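Local atomic coordinates of putative exported protein (Bacteroides fragilis, PDB entry 4RAA), a protein that is of unknown function but folds as a six-bladed beta-propeller and is probably exported from the cytoplasm, possibly as a lipoprotein. Residues Lys41-Ile46 and Val318-Val323; Asn74-Lys79 and Leu112-Thr117; Trp144-Arg147 and Lys153-Asp156; Met188-Lys191 and Val196-Tyr199; Asp265-Tyr270 and Asn306-Gly311. One frame throughout, in Å; residues are numbered along the deposited sequence.

How the interactions relate
Read from the N terminus, the chain opens interaction 1 first, at 41-46, and closes it last, at 318-323, so that its loop of some 270 residues encloses the other four contacts. Those four follow one another in series and none crosses another. Interaction 2 joins two neighbouring blades through strands 72-79 and 110-115. Interaction 3 closes a short loop at the end of strand 142-145, and interaction 4, a tight hairpin, packs against that strand. Interaction 5 ties strand 265-272 to the loop 306-311, which also bonds to both segments of interaction 1. The set thus joins a hairpin and a short turn within blades to contacts between blades of the propeller ring.

Interaction 1: Lys41-Ile46 and Val318-Val323; sequences KNVGLI and VAPLDV
V43 and I46 each lay a branched aliphatic group against strand 316-321, V43 on P320 and I46 on V318, in a purely apolar meeting of residues far apart in sequence. Followed outward, V43 begins its contact at CB, which lies 4.0 Å from P320 CG and nearly as close to P320 CB. Of its two branches CG2 continues toward the proline, 4.1 Å from P320 CB. CG1, held anti to the backbone N (chi1 177°), is the branch that leaves the proline to its twin. The I46 side chain works differently: its short CG2 branch does the touching, 3.9 Å from V318 CG2, and the two side chains cross at about a right angle. Between these two points the chain makes a classic beta bulge, with G44 and L45 both facing L56. The buried polar backbone of V43 is satisfied by the neighbouring loop, its O by S309 OG and its N by Y307 OH. Around the contact, I55 of strand 52-57 packs against V43 and I46, while L355 of strand 354-360 packs on V318 and P320. Strand 45-49, an edge strand of its sheet, is thereby set against the C-terminal strands of the propeller.

Interaction 2: Asn74-Lys79 and Leu112-Thr117; sequences NQIGQK and LYYNAT
I76 and Y114 make the dense part of this contact, a CH-pi interaction between adjacent propeller blades. The CG2 methyl of I76 sits over one face of the tyrosine ring, 3.6 Å from its centroid and 23° off the ring normal, displaced toward the CG end, where I76 CG2 and Y114 CG are 3.4 Å apart. With CG2 anti to the backbone N of I76, this branch is the one offered to the ring. Next along, G77 brings its CA to 3.5 Å from Y114 CE1, an oblique approach made by bare backbone, at a positive phi. The ring is held at its far end as well, because Y114 OH hydrogen-bonds to G84 O in the loop joining the two blades.

Past G77 the contact thins out quickly. Q78 and K79 are exposed, and Q78 turns its CB away from the tyrosine strand. Beyond the other end of the contact, N115 OD1 accepts from T117 N at 2.7 Å, an Asx turn at the end of strand 110-115. No hydrogen bond links the two segments, so their attraction here must rest on dispersion and CH-pi contact, with the phenol's polar group satisfied by a backbone carbonyl outside both.

Interaction 3: Trp144-Arg147 and Lys153-Asp156; sequences WNSR and KLSD
S146 reaches across to the backbone of L154 in a loop of a propeller blade, where strand 142-145 passes through a short 3-10 turn, 153-156, into its antiparallel partner 157-162. The first shell is one hydrogen bond, from S146 OG to L154 O, with the leucine side chain packed beside the serine: L154 CG is 3.4 Å from S146 OG and L154 CD1 is 3.7 Å from S146 CB. The hydrogen bond depends on the hydroxyl being directed at the turn, with OG anti to the backbone N (chi1 166°).

The second shell fixes each partner. S146 is paired through its backbone with Y158 of the neighbouring strand, and L154 packs among F129, V160 and Y171, between the turn and the strands of the blade. The turn has its own internal bond, D156 N to K153 O at 3.1 Å, and D156 makes a salt bridge with K178 farther out. Strand 142-145 is held on its other side as well, N145 OD1 accepting from the backbone N atoms of S132 and C133. At the centre of these shells, S146 OG stands 2.7 Å from L154 O and 50° out of the carbonyl plane, above the group instead of on a lone pair.

Interaction 4: Met188-Lys191 and Val196-Tyr199; sequences MIYK and VFAY
Y190 and F197 form the antiparallel hydrogen-bonded pair at the middle of this hairpin. F197 N donates to Y190 O at 2.7 Å, almost straight at 174° and nearly along the C=O axis; the return bond, Y190 N to F197 O, is 3.0 Å. Toward the open end, Y199 N to M188 O is a weak bond of 3.3 Å. I189 with A198 and K191 with V196 are the non-hydrogen-bonded pairs that flank the central one.

Packing divides between the two faces. On the face of I189, K191, V196 and A198, the CG2 branch of I189 meets V196 CG1 at 3.7 Å, next to L143 of strand 142-145. On the other face lie Y190 and F197. F197 CB stands over the Y190 ring, 4.2 Å from its centroid; the two ring planes are only 23° apart, but a large offset leaves little stacking, with the centroids of Y190 and F197 5.9 Å apart. Y190 and Y199 meet edge to edge, Y190 CE2 3.8 Å from Y199 CE1, each near the plane of the other ring. M188, a selenomethionine, puts CB over the face of Y199, 4.2 Å from the centroid.

Both phenols find polar partners on another blade, Y190 OH at E261 OE1 and Y199 OH at V259 N. Backbone bonds therefore set the register, Y190 and F197 pack on one face with Y199 beside them at the open end, and the hydroxyls carry the hairpin's polar links onward to strand 254-261.

Interaction 5: Asp265-Tyr270 and Asn306-Gly311; sequences DLFVCY and NYFSIG
An aromatic junction between two blades of the propeller brings F267 and C269, on strand 265-272, up to F308 in the irregular segment that leads toward strand 312-313. F267 and F308 form an offset edge-to-face pair: the edge of F267 is directed toward the face of F308, the planes stand at 83°, and the centroids are 6.0 Å apart. The nearest atoms are F267 CD2 and F308 CE2, at 4.3 Å, with CE2 lying near the plane of the F267 ring.

C269, two residues on and pointing from the same side of its strand, meets the same phenylalanine. Its SG, placed anti to the carbonyl carbon (chi1 -63°), lies 3.6 Å from F308 CD1 and 4.7 Å from the ring centroid, a sulfur-aromatic contact made obliquely, 56° off the normal. The F308 ring is thus touched at CE2 by a phenyl edge and at CD1 by the cysteine sulfur.

Surrounding residues hold the partners in place. H317 stacks on F267 and also touches F308, and its NE2 is hydrogen-bonded to D265 OD1, so the carboxylate helps position the imidazole that contacts both phenyl rings. I278 of strand 275-282 packs on F267, C269 and F308 alike, and A319 also touches F308. Seams of this kind, where hydrophobic side chains of one blade meet the next, are typical of the beta-propeller fold.

Interaction 1: Lys41-Ile46 and Val318-Val323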
# COMPACT_ATOMS: atom_id res chain seq x y z
N LYS A 41 -15.29 24.55 -9.17
CA LYS A 41 -14.60 25.86 -9.17
C LYS A 41 -13.57 25.94 -10.30
O LYS A 41 -13.49 26.94 -10.99
CB LYS A 41 -13.90 26.10 -7.82
CG LYS A 41 -12.92 27.29 -7.79
CD LYS A 41 -12.46 27.65 -6.39
CE LYS A 41 -11.37 28.70 -6.45
NZ LYS A 41 -11.07 29.28 -5.11
N ASN A 42 -12.78 24.88 -10.44
CA ASN A 42 -11.68 24.80 -11.38
C ASN A 42 -11.72 23.45 -12.11
O ASN A 42 -12.13 22.46 -11.51
CB ASN A 42 -10.41 24.97 -10.52
CG ASN A 42 -9.12 24.85 -11.30
OD1 ASN A 42 -8.60 23.74 -11.49
ND2 ASN A 42 -8.54 25.99 -11.68
N VAL A 43 -11.37 23.42 -13.39
CA VAL A 43 -11.26 22.14 -14.14
C VAL A 43 -9.75 22.00 -14.35
O VAL A 43 -9.21 22.38 -15.39
CB VAL A 43 -12.07 22.09 -15.46
CG1 VAL A 43 -11.85 20.78 -16.20
CG2 VAL A 43 -13.56 22.25 -15.16
N GLY A 44 -9.09 21.48 -13.31
CA GLY A 44 -7.64 21.31 -13.29
C GLY A 44 -7.10 20.29 -14.28
O GLY A 44 -6.17 20.60 -15.02
N LEU A 45 -7.69 19.09 -14.28
CA LEU A 45 -7.25 17.98 -15.13
C LEU A 45 -8.47 17.23 -15.66
O LEU A 45 -9.47 17.13 -14.96
CB LEU A 45 -6.36 17.06 -14.29
CG LEU A 45 -5.80 15.73 -14.84
CD1 LEU A 45 -4.94 15.91 -16.09
CD2 LEU A 45 -5.01 15.03 -13.74
N ILE A 46 -8.37 16.70 -16.88
CA ILE A 46 -9.46 15.95 -17.52
C ILE A 46 -8.95 14.75 -18.34
O ILE A 46 -7.96 14.88 -19.04
CB ILE A 46 -10.36 16.90 -18.36
CG1 ILE A 46 -11.66 16.20 -18.79
CG2 ILE A 46 -9.62 17.46 -19.57
CD1 ILE A 46 -12.67 17.14 -19.40
N VAL A 318 -9.01 21.28 -24.00
CA VAL A 318 -10.10 21.73 -23.13
C VAL A 318 -9.72 23.03 -22.42
O VAL A 318 -8.61 23.15 -21.93
CB VAL A 318 -10.45 20.67 -22.06
CG1 VAL A 318 -11.61 21.14 -21.17
CG2 VAL A 318 -10.80 19.34 -22.73
N ALA A 319 -10.66 23.97 -22.36
CA ALA A 319 -10.47 25.25 -21.66
C ALA A 319 -11.80 25.66 -21.00
O ALA A 319 -12.73 25.98 -21.72
CB ALA A 319 -10.01 26.32 -22.63
N PRO A 320 -11.89 25.63 -19.65
CA PRO A 320 -13.14 26.00 -19.01
C PRO A 320 -13.32 27.52 -19.02
O PRO A 320 -12.35 28.25 -18.82
CB PRO A 320 -12.97 25.47 -17.59
CG PRO A 320 -11.52 25.59 -17.34
CD PRO A 320 -10.85 25.30 -18.66
N LEU A 321 -14.56 27.95 -19.27
CA LEU A 321 -14.94 29.35 -19.38
C LEU A 321 -15.93 29.70 -18.26
O LEU A 321 -16.88 28.96 -18.04
CB LEU A 321 -15.58 29.58 -20.75
CG LEU A 321 -14.79 29.13 -21.99
CD1 LEU A 321 -15.67 29.21 -23.24
CD2 LEU A 321 -13.53 29.95 -22.21
N ASP A 322 -15.70 30.83 -17.58
CA ASP A 322 -16.51 31.26 -16.44
C ASP A 322 -17.80 31.88 -16.97
O ASP A 322 -17.76 32.87 -17.69
CB ASP A 322 -15.75 32.27 -15.58
CG ASP A 322 -16.51 32.67 -14.33
OD1 ASP A 322 -16.77 31.78 -13.49
OD2 ASP A 322 -16.82 33.87 -14.17
N VAL A 323 -18.95 31.33 -16.55
CA VAL A 323 -20.27 31.76 -17.04
C VAL A 323 -20.55 33.23 -16.72
O VAL A 323 -20.69 34.02 -17.64
CB VAL A 323 -21.40 30.83 -16.54
CG1 VAL A 323 -22.79 31.37 -16.88
CG2 VAL A 323 -21.21 29.41 -17.10

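Interaction 2: Asn74-Lys79 and Leu112-Thr117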
# COMPACT_ATOMS: atom_id res chain seq x y z
N ASN A 74 -21.34 10.65 -11.17
CA ASN A 74 -21.02 10.36 -9.76
C ASN A 74 -19.69 10.99 -9.33
O ASN A 74 -18.89 11.38 -10.19
CB ASN A 74 -20.92 8.82 -9.55
CG ASN A 74 -21.05 8.40 -8.10
OD1 ASN A 74 -21.44 9.20 -7.23
ND2 ASN A 74 -20.74 7.14 -7.82
N GLN A 75 -19.47 11.13 -8.02
CA GLN A 75 -18.18 11.59 -7.46
C GLN A 75 -17.34 10.37 -7.11
O GLN A 75 -17.88 9.37 -6.62
CB GLN A 75 -18.35 12.46 -6.20
CG GLN A 75 -17.02 13.05 -5.72
CD GLN A 75 -17.11 14.05 -4.59
OE1 GLN A 75 -18.20 14.45 -4.17
NE2 GLN A 75 -15.95 14.48 -4.09
N ILE A 76 -16.02 10.46 -7.33
CA ILE A 76 -15.07 9.39 -7.01
C ILE A 76 -14.54 9.69 -5.61
O ILE A 76 -13.74 10.60 -5.45
CB ILE A 76 -13.91 9.29 -8.04
CG1 ILE A 76 -14.50 9.12 -9.46
CG2 ILE A 76 -12.97 8.13 -7.67
CD1 ILE A 76 -13.51 8.76 -10.55
N GLY A 77 -15.00 8.92 -4.63
CA GLY A 77 -14.63 9.12 -3.22
C GLY A 77 -15.27 10.38 -2.70
O GLY A 77 -16.31 10.80 -3.19
N GLN A 78 -14.64 10.99 -1.70
CA GLN A 78 -15.11 12.25 -1.11
C GLN A 78 -14.02 12.92 -0.28
O GLN A 78 -12.98 12.31 -0.03
CB GLN A 78 -16.34 12.01 -0.23
CG GLN A 78 -16.16 10.89 0.78
CD GLN A 78 -17.15 10.93 1.93
OE1 GLN A 78 -18.17 11.61 1.88
NE2 GLN A 78 -16.83 10.20 2.98
N LYS A 79 -14.26 14.16 0.14
CA LYS A 79 -13.30 14.87 0.99
C LYS A 79 -13.37 14.36 2.41
O LYS A 79 -14.46 14.03 2.89
CB LYS A 79 -13.53 16.38 1.01
CG LYS A 79 -13.36 17.04 -0.35
CD LYS A 79 -12.99 18.51 -0.25
CE LYS A 79 -11.53 18.71 0.18
NZ LYS A 79 -11.05 20.12 0.08
N LEU A 112 -4.85 6.89 -3.45
CA LEU A 112 -6.13 6.20 -3.24
C LEU A 112 -6.56 5.54 -4.54
O LEU A 112 -6.59 6.20 -5.59
CB LEU A 112 -7.21 7.15 -2.73
CG LEU A 112 -6.80 7.92 -1.46
CD1 LEU A 112 -6.23 9.30 -1.79
CD2 LEU A 112 -7.97 8.07 -0.50
N TYR A 113 -6.88 4.24 -4.46
CA TYR A 113 -7.29 3.43 -5.60
C TYR A 113 -8.80 3.22 -5.52
O TYR A 113 -9.31 2.76 -4.51
CB TYR A 113 -6.56 2.08 -5.60
CG TYR A 113 -5.06 2.23 -5.78
CD1 TYR A 113 -4.24 2.61 -4.71
CD2 TYR A 113 -4.46 2.00 -7.02
CE1 TYR A 113 -2.86 2.76 -4.88
CE2 TYR A 113 -3.09 2.15 -7.20
CZ TYR A 113 -2.29 2.53 -6.13
OH TYR A 113 -0.94 2.68 -6.30
N TYR A 114 -9.49 3.58 -6.60
CA TYR A 114 -10.92 3.39 -6.78
C TYR A 114 -11.15 2.49 -8.00
O TYR A 114 -10.26 2.35 -8.84
CB TYR A 114 -11.61 4.74 -6.99
CG TYR A 114 -11.45 5.72 -5.85
CD1 TYR A 114 -12.34 5.74 -4.77
CD2 TYR A 114 -10.40 6.64 -5.84
CE1 TYR A 114 -12.19 6.65 -3.72
CE2 TYR A 114 -10.25 7.56 -4.80
CZ TYR A 114 -11.14 7.55 -3.75
OH TYR A 114 -10.97 8.45 -2.73
N ASN A 115 -12.33 1.89 -8.07
CA ASN A 115 -12.73 0.99 -9.18
C ASN A 115 -12.98 1.82 -10.43
O ASN A 115 -13.71 2.82 -10.37
CB ASN A 115 -14.00 0.22 -8.80
CG ASN A 115 -14.31 -0.92 -9.74
OD1 ASN A 115 -14.73 -0.71 -10.87
ND2 ASN A 115 -14.17 -2.15 -9.26
N ALA A 116 -12.40 1.41 -11.56
CA ALA A 116 -12.58 2.13 -12.84
C ALA A 116 -13.99 2.00 -13.41
O ALA A 116 -14.42 2.88 -14.16
CB ALA A 116 -11.56 1.67 -13.86
N THR A 117 -14.69 0.92 -13.06
CA THR A 117 -16.06 0.63 -13.54
C THR A 117 -17.13 1.27 -12.64
O THR A 117 -17.87 2.14 -13.11
CB THR A 117 -16.30 -0.90 -13.66
OG1 THR A 117 -15.22 -1.49 -14.39
CG2 THR A 117 -17.63 -1.23 -14.35

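Interaction 3: Trp144-Arg147 and Lys153-Asp156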
# COMPACT_ATOMS: atom_id res chain seq x y z
N TRP A 144 6.84 8.61 -12.08
CA TRP A 144 6.49 9.65 -11.10
C TRP A 144 7.46 10.82 -11.26
O TRP A 144 8.59 10.62 -11.74
CB TRP A 144 6.70 9.16 -9.67
CG TRP A 144 6.05 7.90 -9.26
CD1 TRP A 144 6.44 6.63 -9.56
CD2 TRP A 144 4.95 7.78 -8.36
NE1 TRP A 144 5.62 5.72 -8.94
CE2 TRP A 144 4.69 6.40 -8.19
CE3 TRP A 144 4.14 8.71 -7.69
CZ2 TRP A 144 3.66 5.92 -7.39
CZ3 TRP A 144 3.10 8.24 -6.89
CH2 TRP A 144 2.88 6.84 -6.74
N ASN A 145 7.03 12.01 -10.85
CA ASN A 145 7.91 13.18 -10.83
C ASN A 145 8.53 13.24 -9.43
O ASN A 145 7.93 12.73 -8.48
CB ASN A 145 7.19 14.48 -11.24
CG ASN A 145 6.29 15.07 -10.13
OD1 ASN A 145 5.48 14.37 -9.52
ND2 ASN A 145 6.42 16.36 -9.91
N SER A 146 9.71 13.85 -9.31
CA SER A 146 10.42 14.02 -8.03
C SER A 146 10.35 15.47 -7.51
O SER A 146 11.02 16.34 -8.05
CB SER A 146 11.90 13.62 -8.18
OG SER A 146 12.69 14.06 -7.08
N ARG A 147 9.57 15.70 -6.45
CA ARG A 147 9.45 17.02 -5.80
C ARG A 147 10.36 17.12 -4.55
O ARG A 147 9.92 17.61 -3.50
CB ARG A 147 7.99 17.34 -5.46
CG ARG A 147 7.07 17.42 -6.67
CD ARG A 147 5.77 18.18 -6.41
NE ARG A 147 5.97 19.64 -6.26
CZ ARG A 147 6.06 20.33 -5.11
NH1 ARG A 147 5.96 19.73 -3.91
NH2 ARG A 147 6.24 21.66 -5.16
N LYS A 153 19.02 10.94 -2.86
CA LYS A 153 19.45 10.74 -4.28
C LYS A 153 18.36 11.17 -5.26
O LYS A 153 18.66 11.71 -6.32
CB LYS A 153 19.84 9.28 -4.60
CG LYS A 153 20.33 9.07 -6.04
CD LYS A 153 20.89 7.68 -6.33
CE LYS A 153 21.32 7.56 -7.79
NZ LYS A 153 21.88 6.22 -8.17
N LEU A 154 17.12 10.91 -4.88
CA LEU A 154 15.95 11.31 -5.66
C LEU A 154 15.85 12.83 -5.88
O LEU A 154 15.25 13.27 -6.86
CB LEU A 154 14.68 10.77 -4.99
CG LEU A 154 13.33 10.97 -5.69
CD1 LEU A 154 13.33 10.40 -7.09
CD2 LEU A 154 12.24 10.34 -4.86
N SER A 155 16.43 13.62 -4.96
CA SER A 155 16.48 15.09 -5.08
C SER A 155 17.34 15.60 -6.24
O SER A 155 17.21 16.76 -6.60
CB SER A 155 17.02 15.72 -3.79
OG SER A 155 16.39 15.18 -2.65
N ASP A 156 18.25 14.76 -6.78
CA ASP A 156 19.13 15.10 -7.92
C ASP A 156 18.57 14.71 -9.30
O ASP A 156 19.29 14.76 -10.31
CB ASP A 156 20.51 14.45 -7.74
CG ASP A 156 21.25 14.94 -6.50
OD1 ASP A 156 21.08 16.12 -6.10
OD2 ASP A 156 22.04 14.15 -5.95

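Interaction 4: Met188-Lys191 and Val196-Tyr199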
# COMPACT_ATOMS: atom_id res chain seq x y z
N MSE A 188 3.22 17.53 -15.54
CA MSE A 188 4.27 17.67 -16.59
C MSE A 188 4.67 16.32 -17.16
O MSE A 188 5.82 16.11 -17.58
CB MSE A 188 5.44 18.53 -16.07
CG MSE A 188 6.51 17.88 -15.17
SE MSE A 188 5.75 16.97 -13.60
CE MSE A 188 5.54 18.55 -12.44
N ILE A 189 3.69 15.42 -17.20
CA ILE A 189 3.83 14.08 -17.74
C ILE A 189 2.51 13.79 -18.46
O ILE A 189 1.43 14.09 -17.90
CB ILE A 189 4.00 13.01 -16.64
CG1 ILE A 189 4.99 13.46 -15.56
CG2 ILE A 189 4.47 11.70 -17.25
CD1 ILE A 189 5.16 12.44 -14.45
N TYR A 190 2.59 13.23 -19.67
CA TYR A 190 1.40 12.88 -20.46
C TYR A 190 1.63 11.72 -21.43
O TYR A 190 2.78 11.30 -21.67
CB TYR A 190 0.85 14.11 -21.21
CG TYR A 190 1.76 14.72 -22.26
CD1 TYR A 190 1.86 14.15 -23.53
CD2 TYR A 190 2.49 15.91 -22.01
CE1 TYR A 190 2.68 14.70 -24.51
CE2 TYR A 190 3.31 16.47 -22.99
CZ TYR A 190 3.40 15.85 -24.24
OH TYR A 190 4.18 16.35 -25.25
N LYS A 191 0.51 11.22 -21.97
CA LYS A 191 0.50 10.13 -22.94
C LYS A 191 0.03 10.59 -24.33
O LYS A 191 -0.70 11.59 -24.47
CB LYS A 191 -0.40 8.97 -22.47
CG LYS A 191 0.21 8.09 -21.38
CD LYS A 191 -0.47 6.72 -21.24
CE LYS A 191 -1.92 6.82 -20.76
NZ LYS A 191 -2.53 5.48 -20.58
N VAL A 196 4.73 7.55 -23.14
CA VAL A 196 4.67 8.52 -22.06
C VAL A 196 5.77 9.55 -22.31
O VAL A 196 6.91 9.20 -22.59
CB VAL A 196 4.85 7.84 -20.70
CG1 VAL A 196 4.51 8.82 -19.57
CG2 VAL A 196 3.95 6.61 -20.61
N PHE A 197 5.41 10.82 -22.20
CA PHE A 197 6.33 11.93 -22.42
C PHE A 197 6.43 12.78 -21.16
O PHE A 197 5.52 12.76 -20.34
CB PHE A 197 5.85 12.76 -23.60
CG PHE A 197 5.81 12.00 -24.89
CD1 PHE A 197 4.73 11.17 -25.18
CD2 PHE A 197 6.86 12.08 -25.80
CE1 PHE A 197 4.69 10.43 -26.36
CE2 PHE A 197 6.83 11.35 -26.99
CZ PHE A 197 5.74 10.53 -27.27
N ALA A 198 7.53 13.51 -21.03
CA ALA A 198 7.79 14.35 -19.85
C ALA A 198 8.64 15.58 -20.20
O ALA A 198 9.33 15.58 -21.23
CB ALA A 198 8.45 13.53 -18.75
N TYR A 199 8.57 16.61 -19.35
CA TYR A 199 9.34 17.85 -19.55
C TYR A 199 9.52 18.68 -18.28
O TYR A 199 8.73 18.55 -17.34
CB TYR A 199 8.71 18.70 -20.66
CG TYR A 199 7.30 19.16 -20.38
CD1 TYR A 199 6.20 18.36 -20.72
CD2 TYR A 199 7.05 20.40 -19.79
CE1 TYR A 199 4.90 18.79 -20.47
CE2 TYR A 199 5.75 20.84 -19.53
CZ TYR A 199 4.68 20.03 -19.87
OH TYR A 199 3.42 20.48 -19.61

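Interaction 5: Asp265-Tyr270 and Asn306-Gly311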
# COMPACT_ATOMS: atom_id res chain seq x y z
N ASP A 265 -2.06 17.72 -33.45
CA ASP A 265 -1.48 19.02 -33.06
C ASP A 265 -0.76 19.03 -31.71
O ASP A 265 -0.71 18.01 -31.00
CB ASP A 265 -2.59 20.09 -33.11
CG ASP A 265 -3.68 19.90 -32.06
OD1 ASP A 265 -3.47 19.20 -31.05
OD2 ASP A 265 -4.77 20.49 -32.24
N LEU A 266 -0.21 20.19 -31.37
CA LEU A 266 0.52 20.40 -30.13
C LEU A 266 0.43 21.88 -29.74
O LEU A 266 0.90 22.74 -30.48
CB LEU A 266 1.97 19.93 -30.35
CG LEU A 266 3.04 19.93 -29.25
CD1 LEU A 266 4.18 19.02 -29.66
CD2 LEU A 266 3.55 21.32 -28.92
N PHE A 267 -0.20 22.15 -28.59
CA PHE A 267 -0.41 23.51 -28.06
C PHE A 267 0.59 23.77 -26.95
O PHE A 267 0.82 22.89 -26.10
CB PHE A 267 -1.81 23.67 -27.48
CG PHE A 267 -2.92 23.85 -28.49
CD1 PHE A 267 -2.85 23.35 -29.80
CD2 PHE A 267 -4.11 24.44 -28.08
CE1 PHE A 267 -3.92 23.52 -30.68
CE2 PHE A 267 -5.18 24.59 -28.96
CZ PHE A 267 -5.08 24.13 -30.26
N VAL A 268 1.16 24.97 -26.93
CA VAL A 268 2.15 25.38 -25.94
C VAL A 268 1.74 26.72 -25.32
O VAL A 268 1.90 27.76 -25.95
CB VAL A 268 3.57 25.52 -26.56
CG1 VAL A 268 4.63 25.62 -25.46
CG2 VAL A 268 3.89 24.35 -27.48
N CYS A 269 1.18 26.69 -24.11
CA CYS A 269 0.87 27.93 -23.39
C CYS A 269 2.13 28.30 -22.64
O CYS A 269 2.83 27.41 -22.16
CB CYS A 269 -0.27 27.79 -22.41
SG CYS A 269 -1.81 27.39 -23.22
N TYR A 270 2.42 29.59 -22.57
CA TYR A 270 3.59 30.10 -21.85
C TYR A 270 3.43 31.56 -21.41
O TYR A 270 2.48 32.23 -21.81
CB TYR A 270 4.87 29.90 -22.69
CG TYR A 270 4.93 30.65 -24.00
CD1 TYR A 270 4.40 30.11 -25.17
CD2 TYR A 270 5.54 31.91 -24.07
CE1 TYR A 270 4.46 30.81 -26.38
CE2 TYR A 270 5.62 32.62 -25.28
CZ TYR A 270 5.08 32.06 -26.43
OH TYR A 270 5.16 32.75 -27.61
N ASN A 306 -8.66 32.06 -19.40
CA ASN A 306 -7.69 32.16 -18.29
C ASN A 306 -6.65 31.05 -18.28
O ASN A 306 -5.49 31.31 -17.95
CB ASN A 306 -8.41 32.22 -16.92
CG ASN A 306 -9.24 33.49 -16.74
OD1 ASN A 306 -9.13 34.46 -17.50
ND2 ASN A 306 -10.08 33.49 -15.72
N TYR A 307 -7.05 29.84 -18.65
CA TYR A 307 -6.14 28.70 -18.66
C TYR A 307 -6.69 27.52 -19.46
O TYR A 307 -7.91 27.38 -19.65
CB TYR A 307 -5.85 28.23 -17.22
CG TYR A 307 -7.07 27.73 -16.46
CD1 TYR A 307 -7.99 28.63 -15.89
CD2 TYR A 307 -7.30 26.36 -16.30
CE1 TYR A 307 -9.11 28.16 -15.20
CE2 TYR A 307 -8.41 25.88 -15.61
CZ TYR A 307 -9.31 26.78 -15.05
OH TYR A 307 -10.41 26.29 -14.37
N PHE A 308 -5.77 26.67 -19.91
CA PHE A 308 -6.10 25.42 -20.58
C PHE A 308 -6.00 24.31 -19.54
O PHE A 308 -5.01 24.23 -18.81
CB PHE A 308 -5.18 25.14 -21.78
CG PHE A 308 -5.71 25.66 -23.08
CD1 PHE A 308 -5.42 26.96 -23.51
CD2 PHE A 308 -6.53 24.86 -23.88
CE1 PHE A 308 -5.93 27.44 -24.71
CE2 PHE A 308 -7.04 25.34 -25.08
CZ PHE A 308 -6.74 26.63 -25.50
N SER A 309 -7.05 23.48 -19.46
CA SER A 309 -7.03 22.30 -18.59
C SER A 309 -6.01 21.35 -19.16
O SER A 309 -5.84 21.28 -20.39
CB SER A 309 -8.36 21.55 -18.56
OG SER A 309 -9.37 22.36 -18.02
N ILE A 310 -5.34 20.62 -18.28
CA ILE A 310 -4.39 19.61 -18.72
C ILE A 310 -5.27 18.41 -19.15
O ILE A 310 -6.35 18.19 -18.59
CB ILE A 310 -3.29 19.36 -17.67
CG1 ILE A 310 -2.48 20.67 -17.49
CG2 ILE A 310 -2.37 18.22 -18.12
CD1 ILE A 310 -1.68 20.81 -16.21
N GLY A 311 -4.82 17.69 -20.18
CA GLY A 311 -5.58 16.60 -20.84
C GLY A 311 -6.35 17.06 -22.09
O GLY A 311 -6.55 18.26 -22.32